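PDB 2DUR: vesicular integral-membrane protein VIP36 from Canis lupus familiaris, which binds high-mannose glycans through a calcium-dependent lumenal lectin domain and takes part in transport and sorting of glycoproteins in the early secretory pathway. Local coordinates for residues Val178-Glu183 with Glu187-Ile192; Trp64-His69 with Tyr203-Ser208; Ala110-Thr115 with Leu138-Ser143. All blocks are in the same frame, centred on the assembly; numbering follows the deposited sequence.

Contact 1. Residues Val178-Glu183 with Glu187-Ile192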
loop_
_atom_site.group_PDB
_atom_site.type_symbol
_atom_site.label_atom_id
_atom_site.label_comp_id
_atom_site.label_asym_id
_atom_site.label_seq_id
_atom_site.Cartn_x
_atom_site.Cartn_y
_atom_site.Cartn_z
ATOM N N VAL A 178 7.830 -4.811 6.198
ATOM C CA VAL A 178 6.521 -5.273 5.732
ATOM C C VAL A 178 6.347 -6.702 6.211
ATOM O O VAL A 178 7.224 -7.539 5.981
ATOM C CB VAL A 178 6.430 -5.229 4.177
ATOM C CG1 VAL A 178 5.049 -5.672 3.715
ATOM C CG2 VAL A 178 6.755 -3.823 3.671
ATOM N N MET A 179 5.228 -6.969 6.894
ATOM C CA MET A 179 4.918 -8.303 7.414
ATOM C C MET A 179 3.537 -8.733 6.932
ATOM O O MET A 179 2.716 -7.895 6.596
ATOM C CB MET A 179 4.968 -8.291 8.941
ATOM C CG MET A 179 6.275 -7.739 9.461
ATOM S SD MET A 179 6.364 -7.625 11.258
ATOM C CE MET A 179 5.217 -6.282 11.578
ATOM N N THR A 180 3.285 -10.036 6.920
ATOM C CA THR A 180 1.995 -10.532 6.453
ATOM C C THR A 180 1.356 -11.401 7.540
ATOM O O THR A 180 2.057 -11.968 8.402
ATOM C CB THR A 180 2.143 -11.364 5.175
ATOM O OG1 THR A 180 2.968 -12.496 5.426
ATOM C CG2 THR A 180 2.801 -10.542 4.036
ATOM N N ASP A 181 0.033 -11.500 7.471
ATOM C CA ASP A 181 -0.733 -12.442 8.313
ATOM C C ASP A 181 -1.750 -13.089 7.388
ATOM O O ASP A 181 -2.848 -12.574 7.217
ATOM C CB ASP A 181 -1.377 -11.714 9.490
ATOM C CG ASP A 181 -2.364 -12.598 10.292
ATOM O OD1 ASP A 181 -2.426 -13.822 10.066
ATOM O OD2 ASP A 181 -3.092 -12.004 11.109
ATOM N N LEU A 182 -1.343 -14.195 6.782
ATOM C CA LEU A 182 -2.120 -14.826 5.709
ATOM C C LEU A 182 -2.583 -16.249 5.987
ATOM O O LEU A 182 -3.370 -16.787 5.211
ATOM C CB LEU A 182 -1.331 -14.823 4.395
ATOM C CG LEU A 182 -0.669 -13.506 3.969
ATOM C CD1 LEU A 182 0.254 -13.766 2.775
ATOM C CD2 LEU A 182 -1.693 -12.422 3.665
ATOM N N GLU A 183 -2.117 -16.823 7.097
ATOM C CA GLU A 183 -2.248 -18.261 7.389
ATOM C C GLU A 183 -3.174 -18.566 8.564
ATOM O O GLU A 183 -3.231 -19.724 9.026
ATOM C CB GLU A 183 -0.865 -18.862 7.676
ATOM C CG GLU A 183 0.143 -18.757 6.551
ATOM C CD GLU A 183 -0.396 -19.209 5.210
ATOM O OE1 GLU A 183 -1.120 -20.234 5.142
ATOM O OE2 GLU A 183 -0.086 -18.536 4.199
ATOM N N GLU A 187 -0.432 -13.972 13.550
ATOM C CA GLU A 187 1.010 -13.789 13.662
ATOM C C GLU A 187 1.476 -12.978 12.468
ATOM O O GLU A 187 1.001 -13.238 11.369
ATOM C CB GLU A 187 1.616 -15.157 13.497
ATOM C CG GLU A 187 2.998 -15.362 13.908
ATOM C CD GLU A 187 3.191 -16.839 14.156
ATOM O OE1 GLU A 187 3.487 -17.570 13.193
ATOM O OE2 GLU A 187 2.946 -17.275 15.309
ATOM N N TRP A 188 2.387 -12.034 12.700
ATOM C CA TRP A 188 3.063 -11.303 11.605
ATOM C C TRP A 188 4.298 -12.082 11.153
ATOM O O TRP A 188 5.202 -12.316 11.948
ATOM C CB TRP A 188 3.500 -9.923 12.058
ATOM C CG TRP A 188 2.389 -8.953 12.376
ATOM C CD1 TRP A 188 2.170 -8.320 13.566
ATOM C CD2 TRP A 188 1.371 -8.492 11.482
ATOM N NE1 TRP A 188 1.081 -7.489 13.473
ATOM C CE2 TRP A 188 0.564 -7.580 12.204
ATOM C CE3 TRP A 188 1.063 -8.762 10.139
ATOM C CZ2 TRP A 188 -0.547 -6.943 11.630
ATOM C CZ3 TRP A 188 -0.045 -8.140 9.575
ATOM C CH2 TRP A 188 -0.828 -7.233 10.314
ATOM N N LYS A 189 4.353 -12.453 9.875
ATOM C CA LYS A 189 5.494 -13.144 9.298
ATOM C C LYS A 189 6.287 -12.158 8.444
ATOM O O LYS A 189 5.695 -11.389 7.697
ATOM C CB LYS A 189 4.986 -14.288 8.416
ATOM C CG LYS A 189 6.063 -15.051 7.662
ATOM C CD LYS A 189 5.455 -15.901 6.557
ATOM C CE LYS A 189 6.428 -16.941 5.995
ATOM N NZ LYS A 189 7.875 -16.658 6.253
ATOM N N ASN A 190 7.612 -12.187 8.533
ATOM C CA ASN A 190 8.358 -11.179 7.802
ATOM C C ASN A 190 8.269 -11.359 6.291
ATOM O O ASN A 190 8.200 -12.476 5.772
ATOM C CB ASN A 190 9.816 -11.084 8.237
ATOM C CG ASN A 190 10.517 -9.887 7.595
ATOM O OD1 ASN A 190 11.467 -10.069 6.825
ATOM N ND2 ASN A 190 9.999 -8.666 7.837
ATOM N N CYS A 191 8.281 -10.234 5.590
ATOM C CA CYS A 191 8.290 -10.222 4.137
ATOM C C CYS A 191 9.500 -9.394 3.677
ATOM O O CYS A 191 10.377 -9.892 2.970
ATOM C CB CYS A 191 6.965 -9.675 3.601
ATOM S SG CYS A 191 6.935 -9.469 1.808
ATOM N N ILE A 192 9.544 -8.158 4.154
ATOM C CA ILE A 192 10.589 -7.199 3.817
ATOM C C ILE A 192 11.071 -6.567 5.121
ATOM O O ILE A 192 10.264 -6.249 6.009
ATOM C CB ILE A 192 10.012 -6.094 2.904
ATOM C CG1 ILE A 192 9.584 -6.685 1.561
ATOM C CG2 ILE A 192 11.002 -4.903 2.783
ATOM C CD1 ILE A 192 8.521 -5.786 0.859
HETATM O O HOH W 1 5.444 -12.791 4.450
#
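A classic beta bulge interrupts the antiparallel hairpin of strands 175-181 and 189-198, with Cys191 and Ile192 together facing Val178. Val178 O accepts from both bulge amides: the bond from Ile192 N (3.0 Å) is nearly straight and lies on a lone pair, whereas that from Cys191 N is bent to 137° at the hydrogen. Ile192 O is likewise gripped twice, by Val178 N at 2.8 Å and by Asn190 ND2 at 3.0 Å; the two donors come from opposite faces of the carbonyl plane, and the amide sits well above it. Beyond the bulge, Thr180 and Lys189 form a hydrogen-bonded pair, Thr180 N to Lys189 O and Lys189 N to Thr180 O, and between the two sites Met179 and Asn190 make the non-hydrogen-bonded pair.

Side chains alternate across the hairpin. Met179 crosses Trp188 at about a right angle, and a bend at chi3 (-71°) brings its methyl over one face of the indole, Met179 CE lying 4.3 Å from the centroid of the five-membered ring in a CH-pi contact. Met179 SD lies obliquely to the same ring, 5.1 Å from its centroid, a Met-aromatic contact, and touches Trp188 CB at 3.8 Å. On the other face of the sheet Val178 and Ile192 lie side by side, CG2 against CD1 at 3.9 Å. There a water bridges Thr180 OG1 (2.7 Å) and Asn190 O.

Strand 165-172 flanks strand 175-181 through backbone hydrogen bonds of Met179 with Ala168 and of Asp181 with Phe166. Val178, Thr180, Cys191 and Ile192 pack on strand 128-135 of the opposing sheet, and Cys191 is tied by a disulfide to Cys154.

Contact 2. Residues Trp64-His69 with Tyr203-Ser208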
loop_
_atom_site.group_PDB
_atom_site.type_symbol
_atom_site.label_atom_id
_atom_site.label_comp_id
_atom_site.label_asym_id
_atom_site.label_seq_id
_atom_site.Cartn_x
_atom_site.Cartn_y
_atom_site.Cartn_z
ATOM N N TRP A 64 5.559 5.228 12.400
ATOM C CA TRP A 64 4.197 4.725 12.268
ATOM C C TRP A 64 4.131 3.287 11.807
ATOM O O TRP A 64 5.111 2.719 11.288
ATOM C CB TRP A 64 3.377 5.630 11.344
ATOM C CG TRP A 64 4.031 5.973 10.022
ATOM C CD1 TRP A 64 4.691 7.119 9.717
ATOM C CD2 TRP A 64 4.069 5.158 8.837
ATOM N NE1 TRP A 64 5.132 7.093 8.417
ATOM C CE2 TRP A 64 4.760 5.902 7.848
ATOM C CE3 TRP A 64 3.569 3.894 8.510
ATOM C CZ2 TRP A 64 4.983 5.404 6.550
ATOM C CZ3 TRP A 64 3.802 3.380 7.218
ATOM C CH2 TRP A 64 4.490 4.148 6.257
ATOM N N GLU A 65 2.966 2.677 12.017
ATOM C CA GLU A 65 2.760 1.334 11.533
ATOM C C GLU A 65 1.339 1.249 11.045
ATOM O O GLU A 65 0.408 1.548 11.807
ATOM C CB GLU A 65 3.001 0.288 12.633
ATOM C CG GLU A 65 2.884 -1.147 12.142
ATOM C CD GLU A 65 3.407 -2.165 13.161
ATOM O OE1 GLU A 65 2.703 -3.151 13.453
ATOM O OE2 GLU A 65 4.532 -1.965 13.683
ATOM N N MET A 66 1.187 0.887 9.770
ATOM C CA MET A 66 -0.138 0.730 9.144
ATOM C C MET A 66 -0.518 -0.744 9.039
ATOM O O MET A 66 0.243 -1.564 8.537
ATOM C CB MET A 66 -0.123 1.348 7.724
ATOM C CG MET A 66 -1.483 1.223 6.990
ATOM S SD MET A 66 -2.725 2.355 7.659
ATOM C CE MET A 66 -2.424 3.856 6.727
ATOM N N HIS A 67 -1.706 -1.100 9.536
ATOM C CA HIS A 67 -2.203 -2.446 9.369
ATOM C C HIS A 67 -3.350 -2.442 8.381
ATOM O O HIS A 67 -4.305 -1.689 8.538
ATOM C CB HIS A 67 -2.735 -3.010 10.685
ATOM C CG HIS A 67 -1.683 -3.175 11.726
ATOM N ND1 HIS A 67 -1.971 -3.586 13.012
ATOM C CD2 HIS A 67 -0.346 -2.972 11.681
ATOM C CE1 HIS A 67 -0.849 -3.632 13.711
ATOM N NE2 HIS A 67 0.152 -3.268 12.928
ATOM N N VAL A 68 -3.259 -3.281 7.373
ATOM C CA VAL A 68 -4.297 -3.290 6.322
ATOM C C VAL A 68 -4.960 -4.638 6.306
ATOM O O VAL A 68 -4.314 -5.649 6.097
ATOM C CB VAL A 68 -3.677 -2.970 4.916
ATOM C CG1 VAL A 68 -4.766 -2.904 3.837
ATOM C CG2 VAL A 68 -2.924 -1.673 4.976
ATOM N N HIS A 69 -6.271 -4.652 6.542
ATOM C CA HIS A 69 -7.040 -5.849 6.344
ATOM C C HIS A 69 -7.640 -5.735 4.931
ATOM O O HIS A 69 -8.448 -4.839 4.676
ATOM C CB HIS A 69 -8.139 -5.903 7.412
ATOM C CG HIS A 69 -9.058 -7.072 7.277
ATOM N ND1 HIS A 69 -10.202 -7.197 8.035
ATOM C CD2 HIS A 69 -9.018 -8.155 6.470
ATOM C CE1 HIS A 69 -10.817 -8.318 7.713
ATOM N NE2 HIS A 69 -10.125 -8.920 6.766
ATOM N N TYR A 203 3.226 13.434 3.796
ATOM C CA TYR A 203 2.701 12.698 2.639
ATOM C C TYR A 203 1.327 12.081 2.972
ATOM O O TYR A 203 0.899 12.088 4.135
ATOM C CB TYR A 203 3.714 11.625 2.199
ATOM C CG TYR A 203 4.831 12.114 1.283
ATOM C CD1 TYR A 203 5.050 13.466 1.055
ATOM C CD2 TYR A 203 5.690 11.182 0.648
ATOM C CE1 TYR A 203 6.083 13.904 0.198
ATOM C CE2 TYR A 203 6.727 11.597 -0.182
ATOM C CZ TYR A 203 6.911 12.955 -0.427
ATOM O OH TYR A 203 7.935 13.346 -1.254
ATOM N N TYR A 204 0.644 11.548 1.952
ATOM C CA TYR A 204 -0.703 10.985 2.091
ATOM C C TYR A 204 -0.738 9.478 2.022
ATOM O O TYR A 204 -0.094 8.881 1.153
ATOM C CB TYR A 204 -1.615 11.523 0.952
ATOM C CG TYR A 204 -1.832 12.995 1.014
ATOM C CD1 TYR A 204 -1.017 13.861 0.298
ATOM C CD2 TYR A 204 -2.875 13.537 1.790
ATOM C CE1 TYR A 204 -1.207 15.232 0.362
ATOM C CE2 TYR A 204 -3.062 14.905 1.863
ATOM C CZ TYR A 204 -2.224 15.749 1.141
ATOM O OH TYR A 204 -2.401 17.116 1.191
ATOM N N PHE A 205 -1.503 8.842 2.911
ATOM C CA PHE A 205 -1.768 7.424 2.749
ATOM C C PHE A 205 -2.867 7.213 1.717
ATOM O O PHE A 205 -3.857 7.943 1.678
ATOM C CB PHE A 205 -2.173 6.759 4.069
ATOM C CG PHE A 205 -1.022 6.632 5.026
ATOM C CD1 PHE A 205 -0.054 5.673 4.790
ATOM C CD2 PHE A 205 -0.901 7.492 6.123
ATOM C CE1 PHE A 205 1.030 5.528 5.644
ATOM C CE2 PHE A 205 0.197 7.358 7.000
ATOM C CZ PHE A 205 1.150 6.375 6.745
ATOM N N GLY A 206 -2.670 6.201 0.902
ATOM C CA GLY A 206 -3.671 5.826 -0.119
ATOM C C GLY A 206 -3.610 4.345 -0.432
ATOM O O GLY A 206 -2.670 3.642 -0.043
ATOM N N ALA A 207 -4.631 3.845 -1.133
ATOM C CA ALA A 207 -4.600 2.462 -1.611
ATOM C C ALA A 207 -5.281 2.492 -2.971
ATOM O O ALA A 207 -6.204 3.284 -3.186
ATOM C CB ALA A 207 -5.347 1.488 -0.659
ATOM N N SER A 208 -4.811 1.638 -3.871
ATOM C CA SER A 208 -5.406 1.552 -5.191
ATOM C C SER A 208 -5.311 0.146 -5.742
ATOM O O SER A 208 -4.576 -0.719 -5.242
ATOM C CB SER A 208 -4.745 2.576 -6.140
ATOM O OG SER A 208 -3.374 2.245 -6.343
#
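The Phe205 ring carries the methyl of Met66 on one face and turns its edge to the six-membered ring of Trp64, in the core of the beta sandwich of this legume-lectin-like domain. The pair is T-shaped: the ring planes stand at 89°, the centroids are 4.9 Å apart, and Phe205 CZ sits over the centre of the tryptophan ring system. CZ is about equally far from CD2 and CE2 of Trp64, at the bond shared by its two rings, while its neighbour CE1 reaches CH2 and CZ3 at the outer end of the benzo ring. Trp64 and Phe205 point at each other from opposite sheets, and the near-perpendicular rings span the gap between strands whose nearest CA atoms, those of Met66 and Phe205, are still 9.4 Å apart.

Met66 reaches across from two residues along the same strand. Its CG is anti to the backbone N, and bends at chi2 (73°) and chi3 (87°) fold the chain so that the methyl, rather than the sulfur, makes the close approach; Met66 SD stands farther off above the same face, 5.3 Å from the centroid of the Phe205 ring. The interface is wholly apolar. Tyr89 meets both Trp64 and Phe205 and extends the aromatic cluster, while Leu225 of strand 217-227 packs on Met66 and Phe205. The methyl is offset toward the rim of the phenyl ring near its attachment point, with Met66 CE 3.5 Å from Phe205 CG and 3.6 Å from CD1.

Contact 3. Residues Ala110-Thr115 with Leu138-Ser143. With CA (calcium ion), chain E; MAN (alpha-D-mannopyranose), chain C.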
loop_
_atom_site.group_PDB
_atom_site.type_symbol
_atom_site.label_atom_id
_atom_site.label_comp_id
_atom_site.label_asym_id
_atom_site.label_seq_id
_atom_site.Cartn_x
_atom_site.Cartn_y
_atom_site.Cartn_z
ATOM N N ALA A 110 5.792 3.096 -2.281
ATOM C CA ALA A 110 4.757 2.149 -2.737
ATOM C C ALA A 110 5.032 0.775 -2.191
ATOM O O ALA A 110 6.185 0.347 -2.125
ATOM C CB ALA A 110 4.731 2.076 -4.267
ATOM N N ILE A 111 3.964 0.094 -1.765
ATOM C CA ILE A 111 4.018 -1.321 -1.478
ATOM C C ILE A 111 3.053 -1.964 -2.481
ATOM O O ILE A 111 1.837 -1.689 -2.476
ATOM C CB ILE A 111 3.620 -1.652 -0.015
ATOM C CG1 ILE A 111 4.408 -0.763 0.986
ATOM C CG2 ILE A 111 3.792 -3.164 0.263
ATOM C CD1 ILE A 111 3.679 0.497 1.408
ATOM N N PHE A 112 3.592 -2.823 -3.339
ATOM C CA PHE A 112 2.774 -3.455 -4.377
ATOM C C PHE A 112 2.456 -4.879 -3.984
ATOM O O PHE A 112 3.354 -5.616 -3.607
ATOM C CB PHE A 112 3.566 -3.523 -5.686
ATOM C CG PHE A 112 4.024 -2.194 -6.203
ATOM C CD1 PHE A 112 3.144 -1.114 -6.299
ATOM C CD2 PHE A 112 5.354 -2.025 -6.572
ATOM C CE1 PHE A 112 3.576 0.123 -6.810
ATOM C CE2 PHE A 112 5.788 -0.822 -7.119
ATOM C CZ PHE A 112 4.911 0.256 -7.207
ATOM N N LEU A 113 1.197 -5.285 -4.162
ATOM C CA LEU A 113 0.773 -6.679 -3.963
ATOM C C LEU A 113 0.350 -7.131 -5.367
ATOM O O LEU A 113 -0.794 -6.909 -5.792
ATOM C CB LEU A 113 -0.409 -6.726 -2.986
ATOM C CG LEU A 113 -0.088 -6.471 -1.511
ATOM C CD1 LEU A 113 0.110 -5.001 -1.277
ATOM C CD2 LEU A 113 -1.241 -6.972 -0.645
ATOM N N ASP A 114 1.306 -7.697 -6.099
ATOM C CA ASP A 114 1.158 -7.977 -7.539
ATOM C C ASP A 114 0.761 -9.444 -7.706
ATOM O O ASP A 114 1.493 -10.322 -7.275
ATOM C CB ASP A 114 2.516 -7.683 -8.221
ATOM C CG ASP A 114 2.468 -7.794 -9.745
ATOM O OD1 ASP A 114 3.433 -7.335 -10.422
ATOM O OD2 ASP A 114 1.471 -8.327 -10.276
ATOM N N THR A 115 -0.386 -9.709 -8.343
ATOM C CA THR A 115 -0.907 -11.061 -8.446
ATOM C C THR A 115 -0.718 -11.719 -9.815
ATOM O O THR A 115 -1.077 -12.871 -9.998
ATOM C CB THR A 115 -2.414 -11.093 -8.160
ATOM O OG1 THR A 115 -3.070 -10.263 -9.115
ATOM C CG2 THR A 115 -2.754 -10.579 -6.738
ATOM N N LEU A 138 11.461 7.755 -11.404
ATOM C CA LEU A 138 11.341 6.357 -11.776
ATOM C C LEU A 138 9.956 6.006 -12.314
ATOM O O LEU A 138 8.922 6.490 -11.823
ATOM C CB LEU A 138 11.655 5.459 -10.552
ATOM C CG LEU A 138 12.975 5.817 -9.841
ATOM C CD1 LEU A 138 13.171 4.802 -8.716
ATOM C CD2 LEU A 138 14.144 5.772 -10.809
ATOM N N SER A 139 9.940 5.118 -13.294
ATOM C CA SER A 139 8.715 4.582 -13.811
ATOM C C SER A 139 8.644 3.103 -13.394
ATOM O O SER A 139 9.616 2.361 -13.534
ATOM C CB SER A 139 8.690 4.678 -15.345
ATOM O OG SER A 139 7.596 3.942 -15.877
ATOM N N TYR A 140 7.480 2.684 -12.910
ATOM C CA TYR A 140 7.234 1.280 -12.636
ATOM C C TYR A 140 6.986 0.581 -13.964
ATOM O O TYR A 140 6.032 0.920 -14.676
ATOM C CB TYR A 140 6.017 1.166 -11.722
ATOM C CG TYR A 140 5.539 -0.244 -11.502
ATOM C CD1 TYR A 140 6.206 -1.090 -10.597
ATOM C CD2 TYR A 140 4.401 -0.721 -12.162
ATOM C CE1 TYR A 140 5.757 -2.376 -10.369
ATOM C CE2 TYR A 140 3.940 -2.013 -11.949
ATOM C CZ TYR A 140 4.619 -2.831 -11.058
ATOM O OH TYR A 140 4.211 -4.118 -10.819
ATOM N N ASP A 141 7.863 -0.351 -14.318
ATOM C CA ASP A 141 7.702 -1.062 -15.589
ATOM C C ASP A 141 6.707 -2.203 -15.389
ATOM O O ASP A 141 7.079 -3.286 -14.944
ATOM C CB ASP A 141 9.031 -1.613 -16.090
ATOM C CG ASP A 141 8.907 -2.258 -17.463
ATOM O OD1 ASP A 141 9.965 -2.566 -18.066
ATOM O OD2 ASP A 141 7.748 -2.426 -17.947
ATOM N N HIS A 142 5.442 -1.920 -15.683
ATOM C CA HIS A 142 4.354 -2.866 -15.365
ATOM C C HIS A 142 4.550 -4.185 -16.094
ATOM O O HIS A 142 4.349 -5.267 -15.545
ATOM C CB HIS A 142 3.009 -2.230 -15.713
ATOM C CG HIS A 142 1.857 -3.170 -15.541
ATOM N ND1 HIS A 142 1.242 -3.377 -14.326
ATOM C CD2 HIS A 142 1.249 -4.003 -16.416
ATOM C CE1 HIS A 142 0.285 -4.278 -14.466
ATOM N NE2 HIS A 142 0.275 -4.679 -15.722
ATOM N N SER A 143 5.003 -4.095 -17.341
ATOM C CA SER A 143 5.222 -5.297 -18.148
ATOM C C SER A 143 6.297 -6.248 -17.596
ATOM O O SER A 143 6.340 -7.424 -17.986
ATOM C CB SER A 143 5.586 -4.885 -19.577
ATOM O OG SER A 143 6.937 -4.454 -19.653
HETATM CA CA CA E . 2.285 -7.869 -12.590
HETATM C C1 MAN C . -3.576 -6.236 -20.243
HETATM C C2 MAN C . -2.665 -5.073 -19.854
HETATM C C3 MAN C . -1.662 -5.509 -18.776
HETATM C C4 MAN C . -2.357 -6.223 -17.606
HETATM C C5 MAN C . -3.087 -7.421 -18.189
HETATM C C6 MAN C . -3.756 -8.264 -17.101
HETATM O O1 MAN C . -2.895 -7.119 -21.130
HETATM O O2 MAN C . -3.463 -4.034 -19.341
HETATM O O3 MAN C . -0.924 -4.383 -18.324
HETATM O O4 MAN C . -1.445 -6.651 -16.618
HETATM O O5 MAN C . -4.065 -6.894 -19.074
HETATM O O6 MAN C . -4.823 -7.545 -16.519
HETATM O O HOH W 2 5.284 -5.951 -9.139
HETATM O O HOH W 3 2.967 -5.550 -12.941
HETATM O O HOH W 4 -0.070 -7.251 -12.449
#
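Asp114 OD1 is gripped by the calcium ion at 2.5 Å and by a hydrogen bond of 2.6 Å donated by a water. Asp114 OD2 also binds the calcium ion, making the carboxylate bidentate. The water on OD1 bridges to Tyr140 OH at 2.7 Å, in the plane of the phenol ring. A second water, itself a calcium ligand, lies 2.8 Å from Tyr140 OH and donates a hydrogen bond to His142 O. Through these two waters the phenol oxygen links strand 109-114 to the loop bearing His142. Tyr140 OH also comes 3.3 Å from Asp114 OD1, but at a poor angle for a direct bond, so the water carries the link. Tyr140 thus belongs to the second shell of the metal, holding a water that the ion itself coordinates.

Behind this polar cluster the ring of Tyr140 slides past that of Phe112 in the opposite direction, the planes 50° apart. The two rings meet obliquely, Phe112 CE2 touching Tyr140 CD1 at 3.5 Å, and Phe100 meets both.

On the sugar side, a first torsion of 175° sets the imidazole of His142 anti to the backbone N. Its NE2 donates an almost straight hydrogen bond (174°) to O4 of the mannose at 2.8 Å, the oxygen lying in the ring plane, while the calcium-bound water stands above one imidazole face, toward its rim. Asp83, Asn118, Asp213 and Leu214 hold the same mannose.

Tyr116 O, Asn118 OD1, Asp145 OD2 and a further water complete the calcium shell, and Asn118 bonds the sugar as well. Such coupling of a calcium ion to the loops that grip mannose is the hallmark of the carbohydrate site of L-type lectins.

In the fold
From the N terminus, strand 64-73 comes first and packs against strand 204-211 near the end of the domain, so contact 2 closes a loop of more than 130 residues and bolts one sheet of the sandwich to the other. Within that loop lie the other two contacts, in series. Contact 3 closes first, joining strand 109-114 to the loop after strand 128-135 at the calcium and mannose site. Contact 1 follows as a hairpin, its segments three residues apart, in the sheet that also holds 64-73. Contacts 1 and 2 touch where Trp188 packs on His67; contact 3 shares the sheet of 204-211 but touches neither.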